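Local coordinates for acetone carboxylase alpha subunit (Xanthobacter autotrophicus Py2, PDB 5M45), which is the alpha subunit of a multi-subunit carboxylase, belongs to the hydantoinase B/oxoprolinase family and carries a manganese site, at residues 285-299 against 310-324. Numbering follows the deposited sequence.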
ATOM      1  N   PRO A 285       2.966 -31.512  37.342  1.00 15.07           N
ATOM      2  CA  PRO A 285       2.164 -30.348  37.700  1.00 14.92           C
ATOM      3  C   PRO A 285       2.939 -29.360  38.570  1.00 14.91           C
ATOM      4  O   PRO A 285       3.769 -29.775  39.371  1.00 14.97           O
ATOM      5  CB  PRO A 285       1.004 -30.955  38.507  1.00 15.25           C
ATOM      6  CG  PRO A 285       1.574 -32.220  39.087  1.00 15.52           C
ATOM      7  CD  PRO A 285       2.497 -32.733  38.028  1.00 15.28           C
ATOM      8  N   GLY A 286       2.648 -28.071  38.421  1.00 14.90           N
ATOM      9  CA  GLY A 286       3.386 -27.029  39.124  1.00 15.10           C
ATOM     10  C   GLY A 286       3.402 -25.681  38.422  1.00 14.83           C
ATOM     11  O   GLY A 286       2.700 -25.492  37.398  1.00 14.87           O
ATOM     12  N   THR A 287       4.159 -24.743  38.988  1.00 14.83           N
ATOM     13  CA  THR A 287       4.351 -23.426  38.403  1.00 14.99           C
ATOM     14  C   THR A 287       5.809 -23.254  37.966  1.00 14.90           C
ATOM     15  O   THR A 287       6.711 -23.532  38.755  1.00 14.87           O
ATOM     16  CB  THR A 287       3.948 -22.299  39.368  1.00 15.14           C
ATOM     17  OG1 THR A 287       2.587 -22.478  39.725  1.00 15.48           O
ATOM     18  CG2 THR A 287       4.108 -20.934  38.735  1.00 15.01           C
ATOM     19  N   TYR A 288       5.999 -22.835  36.721  1.00 14.67           N
ATOM     20  CA  TYR A 288       7.318 -22.644  36.073  1.00 14.53           C
ATOM     21  C   TYR A 288       7.444 -21.160  35.682  1.00 14.54           C
ATOM     22  O   TYR A 288       6.500 -20.606  35.068  1.00 14.72           O
ATOM     23  CB  TYR A 288       7.432 -23.519  34.803  1.00 14.43           C
ATOM     24  CG  TYR A 288       7.243 -25.022  35.037  1.00 14.67           C
ATOM     25  CD1 TYR A 288       5.964 -25.575  35.223  1.00 14.97           C
ATOM     26  CD2 TYR A 288       8.319 -25.887  35.050  1.00 14.71           C
ATOM     27  CE1 TYR A 288       5.783 -26.924  35.467  1.00 15.19           C
ATOM     28  CE2 TYR A 288       8.144 -27.248  35.274  1.00 15.09           C
ATOM     29  CZ  TYR A 288       6.879 -27.768  35.486  1.00 15.14           C
ATOM     30  OH  TYR A 288       6.702 -29.122  35.720  1.00 15.51           O
ATOM     31  N   ARG A 289       8.564 -20.510  36.022  1.00 14.22           N
ATOM     32  CA  ARG A 289       8.749 -19.085  35.766  1.00 14.08           C
ATOM     33  C   ARG A 289      10.038 -18.866  34.942  1.00 13.75           C
ATOM     34  O   ARG A 289      11.080 -19.416  35.267  1.00 13.62           O
ATOM     35  CB  ARG A 289       8.811 -18.281  37.087  1.00 14.45           C
ATOM     36  CG  ARG A 289       7.653 -18.557  38.045  1.00 14.78           C
ATOM     37  CD  ARG A 289       7.793 -17.821  39.393  1.00 15.28           C
ATOM     38  NE  ARG A 289       6.788 -18.346  40.347  1.00 15.70           N
ATOM     39  CZ  ARG A 289       6.918 -19.455  41.077  1.00 16.29           C
ATOM     40  NH1 ARG A 289       8.050 -20.206  41.078  1.00 16.38           N
ATOM     41  NH2 ARG A 289       5.929 -19.811  41.864  1.00 16.68           N
ATOM     42  N   GLN A 290       9.928 -18.075  33.876  1.00 13.26           N
ATOM     43  CA  GLN A 290      11.033 -17.821  32.945  1.00 13.17           C
ATOM     44  C   GLN A 290      10.803 -16.521  32.163  1.00 13.03           C
ATOM     45  O   GLN A 290       9.695 -15.939  32.211  1.00 13.14           O
ATOM     46  CB  GLN A 290      11.269 -19.021  32.005  1.00 13.06           C
ATOM     47  CG  GLN A 290      10.033 -19.497  31.224  1.00 13.00           C
ATOM     48  CD  GLN A 290       9.104 -20.416  32.064  1.00 13.15           C
ATOM     49  OE1 GLN A 290       9.552 -21.449  32.573  1.00 12.95           O
ATOM     50  NE2 GLN A 290       7.836 -20.019  32.220  1.00 13.12           N
ATOM     51  N   VAL A 291      11.842 -16.053  31.458  1.00 12.81           N
ATOM     52  CA  VAL A 291      11.783 -14.759  30.765  1.00 12.65           C
ATOM     53  C   VAL A 291      12.736 -14.741  29.550  1.00 12.57           C
ATOM     54  O   VAL A 291      13.763 -15.446  29.539  1.00 13.00           O
ATOM     55  CB  VAL A 291      12.049 -13.599  31.740  1.00 12.72           C
ATOM     56  CG1 VAL A 291      13.435 -13.675  32.328  1.00 12.80           C
ATOM     57  CG2 VAL A 291      11.816 -12.235  31.108  1.00 12.68           C
ATOM     58  N   GLY A 292      12.378 -13.955  28.528  1.00 12.21           N
ATOM     59  CA  GLY A 292      13.279 -13.639  27.408  1.00 11.86           C
ATOM     60  C   GLY A 292      13.295 -12.141  27.086  1.00 11.73           C
ATOM     61  O   GLY A 292      12.362 -11.430  27.431  1.00 11.48           O
ATOM     62  N   PHE A 293      14.359 -11.707  26.413  1.00 11.55           N
ATOM     63  CA  PHE A 293      14.591 -10.326  26.002  1.00 11.60           C
ATOM     64  C   PHE A 293      15.239 -10.297  24.586  1.00 11.57           C
ATOM     65  O   PHE A 293      15.850 -11.299  24.144  1.00 11.38           O
ATOM     66  CB  PHE A 293      15.594  -9.629  26.951  1.00 11.63           C
ATOM     67  CG  PHE A 293      15.241  -9.682  28.405  1.00 11.72           C
ATOM     68  CD1 PHE A 293      15.681 -10.736  29.215  1.00 11.81           C
ATOM     69  CD2 PHE A 293      14.504  -8.659  28.992  1.00 11.79           C
ATOM     70  CE1 PHE A 293      15.386 -10.734  30.586  1.00 11.98           C
ATOM     71  CE2 PHE A 293      14.197  -8.683  30.344  1.00 11.99           C
ATOM     72  CZ  PHE A 293      14.637  -9.719  31.136  1.00 11.92           C
ATOM     73  N   VAL A 294      15.171  -9.122  23.928  1.00 11.79           N
ATOM     74  CA  VAL A 294      16.027  -8.801  22.764  1.00 11.76           C
ATOM     75  C   VAL A 294      16.179  -7.272  22.563  1.00 12.03           C
ATOM     76  O   VAL A 294      15.390  -6.482  23.100  1.00 11.92           O
ATOM     77  CB  VAL A 294      15.546  -9.547  21.470  1.00 11.76           C
ATOM     78  CG1 VAL A 294      14.387  -8.804  20.790  1.00 11.71           C
ATOM     79  CG2 VAL A 294      16.695  -9.798  20.480  1.00 11.78           C
ATOM     80  N   ASP A 295      17.219  -6.873  21.829  1.00 12.29           N
ATOM     81  CA  ASP A 295      17.596  -5.465  21.659  1.00 12.66           C
ATOM     82  C   ASP A 295      17.027  -4.789  20.416  1.00 12.41           C
ATOM     83  O   ASP A 295      16.930  -5.430  19.370  1.00 12.20           O
ATOM     84  CB  ASP A 295      19.123  -5.295  21.699  1.00 13.13           C
ATOM     85  CG  ASP A 295      19.880  -6.066  20.581  1.00 13.42           C
ATOM     86  OD1 ASP A 295      19.734  -7.317  20.465  1.00 13.75           O
ATOM     87  OD2 ASP A 295      20.685  -5.432  19.843  1.00 14.00           O
ATOM     88  N   VAL A 296      16.667  -3.505  20.555  1.00 12.55           N
ATOM     89  CA  VAL A 296      16.267  -2.629  19.450  1.00 12.60           C
ATOM     90  C   VAL A 296      17.122  -1.336  19.476  1.00 12.65           C
ATOM     91  O   VAL A 296      16.691  -0.318  20.031  1.00 12.41           O
ATOM     92  CB  VAL A 296      14.776  -2.302  19.509  1.00 12.75           C
ATOM     93  CG1 VAL A 296      14.361  -1.474  18.297  1.00 12.90           C
ATOM     94  CG2 VAL A 296      13.938  -3.584  19.567  1.00 12.57           C
ATOM     95  N   PRO A 297      18.333  -1.376  18.843  1.00 12.82           N
ATOM     96  CA  PRO A 297      19.258  -0.234  18.883  1.00 13.14           C
ATOM     97  C   PRO A 297      18.970   0.838  17.800  1.00 13.15           C
ATOM     98  O   PRO A 297      19.793   1.058  16.883  1.00 12.93           O
ATOM     99  CB  PRO A 297      20.634  -0.890  18.725  1.00 13.22           C
ATOM    100  CG  PRO A 297      20.388  -2.126  17.945  1.00 13.16           C
ATOM    101  CD  PRO A 297      19.031  -2.612  18.422  1.00 12.96           C
ATOM    102  N   TYR A 298      17.809   1.520  17.937  1.00 13.06           N
ATOM    103  CA  TYR A 298      17.380   2.490  16.919  1.00 13.24           C
ATOM    104  C   TYR A 298      17.995   3.876  17.099  1.00 13.76           C
ATOM    105  O   TYR A 298      17.800   4.742  16.248  1.00 14.28           O
ATOM    106  CB  TYR A 298      15.841   2.564  16.810  1.00 12.94           C
ATOM    107  CG  TYR A 298      15.183   1.614  15.807  1.00 12.55           C
ATOM    108  CD1 TYR A 298      15.746   0.360  15.496  1.00 12.39           C
ATOM    109  CD2 TYR A 298      13.988   1.957  15.184  1.00 12.35           C
ATOM    110  CE1 TYR A 298      15.127  -0.508  14.602  1.00 12.27           C
ATOM    111  CE2 TYR A 298      13.365   1.104  14.287  1.00 12.30           C
ATOM    112  CZ  TYR A 298      13.935  -0.128  13.994  1.00 12.19           C
ATOM    113  OH  TYR A 298      13.329  -0.989  13.112  1.00 12.07           O
ATOM    114  N   ALA A 299      18.733   4.110  18.172  1.00 14.19           N
ATOM    115  CA  ALA A 299      19.444   5.394  18.359  1.00 14.54           C
ATOM    116  C   ALA A 299      20.632   5.584  17.401  1.00 15.06           C
ATOM    117  O   ALA A 299      20.977   6.729  17.090  1.00 15.23           O
ATOM    118  CB  ALA A 299      19.880   5.597  19.811  1.00 14.57           C
ATOM    119  N   ALA A 310      10.659   7.736  16.693  1.00 14.56           N
ATOM    120  CA  ALA A 310      11.155   6.349  16.667  1.00 14.07           C
ATOM    121  C   ALA A 310      12.634   6.196  16.991  1.00 13.90           C
ATOM    122  O   ALA A 310      13.125   5.046  17.085  1.00 13.32           O
ATOM    123  CB  ALA A 310      10.869   5.706  15.290  1.00 13.99           C
ATOM    124  N   LYS A 311      13.364   7.313  17.115  1.00 13.94           N
ATOM    125  CA  LYS A 311      14.810   7.271  17.329  1.00 14.13           C
ATOM    126  C   LYS A 311      15.149   7.129  18.796  1.00 13.85           C
ATOM    127  O   LYS A 311      15.416   8.122  19.484  1.00 14.18           O
ATOM    128  CB  LYS A 311      15.523   8.489  16.772  1.00 14.76           C
ATOM    129  CG  LYS A 311      15.525   8.605  15.276  1.00 15.33           C
ATOM    130  CD  LYS A 311      16.499   7.670  14.562  1.00 15.74           C
ATOM    131  CE  LYS A 311      17.982   8.019  14.783  1.00 15.99           C
ATOM    132  NZ  LYS A 311      18.753   6.767  14.441  1.00 16.13           N
ATOM    133  N   LEU A 312      15.163   5.881  19.260  1.00 13.42           N
ATOM    134  CA  LEU A 312      15.561   5.549  20.633  1.00 13.31           C
ATOM    135  C   LEU A 312      15.910   4.077  20.742  1.00 12.94           C
ATOM    136  O   LEU A 312      15.447   3.236  19.919  1.00 12.86           O
ATOM    137  CB  LEU A 312      14.471   5.919  21.660  1.00 13.37           C
ATOM    138  CG  LEU A 312      13.220   5.042  21.810  1.00 13.33           C
ATOM    139  CD1 LEU A 312      12.571   5.231  23.170  1.00 13.45           C
ATOM    140  CD2 LEU A 312      12.210   5.290  20.697  1.00 13.38           C
ATOM    141  N   ASP A 313      16.703   3.770  21.765  1.00 12.69           N
ATOM    142  CA  ASP A 313      17.092   2.392  22.118  1.00 12.44           C
ATOM    143  C   ASP A 313      16.061   1.782  23.060  1.00 12.24           C
ATOM    144  O   ASP A 313      15.761   2.393  24.078  1.00 12.23           O
ATOM    145  CB  ASP A 313      18.463   2.399  22.808  1.00 12.57           C
ATOM    146  CG  ASP A 313      19.638   2.680  21.840  1.00 12.68           C
ATOM    147  OD1 ASP A 313      19.572   2.401  20.634  1.00 12.68           O
ATOM    148  OD2 ASP A 313      20.694   3.168  22.327  1.00 13.18           O
ATOM    149  N   THR A 314      15.487   0.628  22.698  1.00 12.02           N
ATOM    150  CA  THR A 314      14.589  -0.105  23.579  1.00 11.94           C
ATOM    151  C   THR A 314      14.955  -1.614  23.630  1.00 11.80           C
ATOM    152  O   THR A 314      15.748  -2.123  22.812  1.00 11.39           O
ATOM    153  CB  THR A 314      13.090   0.030  23.200  1.00 12.02           C
ATOM    154  OG1 THR A 314      12.829  -0.492  21.876  1.00 11.88           O
ATOM    155  CG2 THR A 314      12.611   1.483  23.309  1.00 12.15           C
ATOM    156  N   ILE A 315      14.358  -2.296  24.625  1.00 11.86           N
ATOM    157  CA  ILE A 315      14.533  -3.707  24.894  1.00 11.87           C
ATOM    158  C   ILE A 315      13.141  -4.367  25.036  1.00 11.86           C
ATOM    159  O   ILE A 315      12.274  -3.891  25.816  1.00 11.72           O
ATOM    160  CB  ILE A 315      15.336  -3.942  26.201  1.00 12.02           C
ATOM    161  CG1 ILE A 315      16.728  -3.306  26.099  1.00 12.06           C
ATOM    162  CG2 ILE A 315      15.444  -5.437  26.527  1.00 11.89           C
ATOM    163  CD1 ILE A 315      17.559  -3.349  27.361  1.00 12.14           C
ATOM    164  N   MET A 316      12.944  -5.461  24.294  1.00 11.91           N
ATOM    165  CA  MET A 316      11.745  -6.300  24.452  1.00 12.31           C
ATOM    166  C   MET A 316      11.857  -7.123  25.770  1.00 12.28           C
ATOM    167  O   MET A 316      12.931  -7.674  26.061  1.00 12.46           O
ATOM    168  CB  MET A 316      11.632  -7.268  23.256  1.00 12.42           C
ATOM    169  CG  MET A 316      10.375  -8.154  23.262  1.00 12.74           C
ATOM    170  SD  MET A 316      10.389  -9.569  24.393  1.00 13.26           S
ATOM    171  CE  MET A 316      11.415 -10.719  23.480  1.00 13.39           C
ATOM    172  N   HIS A 317      10.748  -7.196  26.501  1.00 12.22           N
ATOM    173  CA  HIS A 317      10.576  -7.967  27.745  1.00 12.30           C
ATOM    174  C   HIS A 317       9.373  -8.942  27.589  1.00 12.32           C
ATOM    175  O   HIS A 317       8.251  -8.515  27.249  1.00 12.20           O
ATOM    176  CB  HIS A 317      10.329  -6.981  28.890  1.00 12.35           C
ATOM    177  CG  HIS A 317      10.138  -7.591  30.236  1.00 12.36           C
ATOM    178  ND1 HIS A 317       9.220  -7.098  31.146  1.00 12.35           N
ATOM    179  CD2 HIS A 317      10.742  -8.644  30.845  1.00 12.39           C
ATOM    180  CE1 HIS A 317       9.241  -7.843  32.242  1.00 12.51           C
ATOM    181  NE2 HIS A 317      10.153  -8.791  32.080  1.00 12.56           N
ATOM    182  N   ALA A 318       9.617 -10.245  27.821  1.00 12.24           N
ATOM    183  CA  ALA A 318       8.574 -11.278  27.760  1.00 12.53           C
ATOM    184  C   ALA A 318       8.683 -12.298  28.910  1.00 12.69           C
ATOM    185  O   ALA A 318       9.230 -13.398  28.728  1.00 12.75           O
ATOM    186  CB  ALA A 318       8.628 -12.011  26.401  1.00 12.32           C
ATOM    187  N   PRO A 319       8.182 -11.927  30.106  1.00 13.11           N
ATOM    188  CA  PRO A 319       8.123 -12.881  31.193  1.00 13.54           C
ATOM    189  C   PRO A 319       6.901 -13.818  31.008  1.00 13.97           C
ATOM    190  O   PRO A 319       5.890 -13.388  30.478  1.00 13.97           O
ATOM    191  CB  PRO A 319       7.919 -11.985  32.427  1.00 13.52           C
ATOM    192  CG  PRO A 319       7.109 -10.853  31.917  1.00 13.42           C
ATOM    193  CD  PRO A 319       7.582 -10.629  30.493  1.00 13.13           C
ATOM    194  N   CYS A 320       7.016 -15.071  31.458  1.00 14.46           N
ATOM    195  CA  CYS A 320       5.940 -16.041  31.374  1.00 15.08           C
ATOM    196  C   CYS A 320       5.820 -16.838  32.680  1.00 15.19           C
ATOM    197  O   CYS A 320       6.829 -17.393  33.173  1.00 14.79           O
ATOM    198  CB  CYS A 320       6.172 -17.029  30.226  1.00 15.52           C
ATOM    199  SG  CYS A 320       4.835 -18.277  30.123  1.00 16.82           S
ATOM    200  N   GLU A 321       4.604 -16.839  33.234  1.00 15.32           N
ATOM    201  CA  GLU A 321       4.216 -17.743  34.316  1.00 15.99           C
ATOM    202  C   GLU A 321       3.438 -18.905  33.684  1.00 15.85           C
ATOM    203  O   GLU A 321       2.322 -18.715  33.136  1.00 15.54           O
ATOM    204  CB  GLU A 321       3.367 -17.022  35.384  1.00 16.58           C
ATOM    205  CG  GLU A 321       2.983 -17.926  36.551  1.00 17.29           C
ATOM    206  CD  GLU A 321       2.191 -17.232  37.652  1.00 17.94           C
ATOM    207  OE1 GLU A 321       1.892 -17.953  38.626  1.00 18.62           O
ATOM    208  OE2 GLU A 321       1.796 -16.025  37.552  1.00 19.01           O
ATOM    209  N   MET A 322       4.028 -20.088  33.752  1.00 15.88           N
ATOM    210  CA  MET A 322       3.471 -21.302  33.118  1.00 16.74           C
ATOM    211  C   MET A 322       2.931 -22.227  34.246  1.00 16.54           C
ATOM    212  O   MET A 322       3.683 -22.576  35.140  1.00 16.67           O
ATOM    213  CB  MET A 322       4.557 -22.021  32.268  1.00 17.09           C
ATOM    214  CG  MET A 322       4.207 -23.421  31.709  1.00 17.99           C
ATOM    215  SD  MET A 322       5.687 -24.336  31.140  1.00 19.30           S
ATOM    216  CE  MET A 322       6.221 -23.263  29.759  1.00 19.58           C
ATOM    217  N   THR A 323       1.657 -22.598  34.185  1.00 16.61           N
ATOM    218  CA  THR A 323       1.010 -23.464  35.182  1.00 17.09           C
ATOM    219  C   THR A 323       0.521 -24.765  34.520  1.00 17.01           C
ATOM    220  O   THR A 323      -0.274 -24.698  33.591  1.00 16.68           O
ATOM    221  CB  THR A 323      -0.201 -22.753  35.845  1.00 17.63           C
ATOM    222  OG1 THR A 323       0.226 -21.516  36.385  1.00 17.97           O
ATOM    223  CG2 THR A 323      -0.783 -23.584  37.006  1.00 18.16           C
ATOM    224  N   ILE A 324       1.019 -25.923  34.978  1.00 16.85           N
ATOM    225  CA  ILE A 324       0.525 -27.233  34.536  1.00 16.84           C
ATOM    226  C   ILE A 324      -0.335 -27.755  35.683  1.00 17.56           C
ATOM    227  O   ILE A 324       0.136 -27.851  36.824  1.00 17.53           O
ATOM    228  CB  ILE A 324       1.699 -28.182  34.198  1.00 16.57           C
ATOM    229  CG1 ILE A 324       2.516 -27.610  33.023  1.00 16.22           C
ATOM    230  CG2 ILE A 324       1.210 -29.583  33.818  1.00 16.51           C
ATOM    231  CD1 ILE A 324       3.751 -28.394  32.644  1.00 16.24           C
TER
HETATM  232  O   HOH W   1       0.770 -20.635  38.860  1.00 22.71           O
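Tyr-288 and Met-322 satisfy each other's backbone: Tyr-288 N to Met-322 O and Met-322 N to Tyr-288 O both measure 2.8 Å, with N-H...O angles of 170°. Equivalent reciprocal bonds join Gly-286 to Ile-324, Gln-290 to Cys-320, Gly-292 to Ala-318 and Val-296 to Thr-314. At Val-294 and Met-316 one of the two is weak, and Gly-292 N approaches Ala-318 O from above the carbonyl plane. His-317 N, directed away from strand 286-297, bonds Ser-338 OG.

Tyr-288 also receives Met-322 SD obliquely, 4.8 Å from the ring centroid, a Met-aromatic contact. On the same face, Gln-290 bends at chi2, bringing NE2 to 3.0 Å from Cys-320 O; NE2 also gives a weak bond to Tyr-288 O. On the other face, one water joins Thr-287 OG1 and Thr-323 OG1 and donates to Glu-321 OE1 at 2.9 Å. The rings of Phe-293 and His-317 are nearly parallel (15°) but displaced along each other, their centroids 5.5 Å apart; CE2 of Phe-293 meets CD2 of His-317 at 3.5 Å. His-317 ND1 bonds Ser-721, and NE2 an aromatic side chain of another protein's chain.

Beyond the last ladder bonds, Asp-313 OD1 accepts Ala-299 N at 3.1 Å, from above the carboxylate plane. Lys-311, folded at chi2 and chi3, brings NZ to Tyr-298 O at 2.9 Å and also bonds Val-303 O.

Antiparallel pairing at 162° across a connection of roughly fifteen residues makes this a long beta-hairpin, the first two strands of a mixed sheet that a strand of another protein's chain extends at residues 286-288.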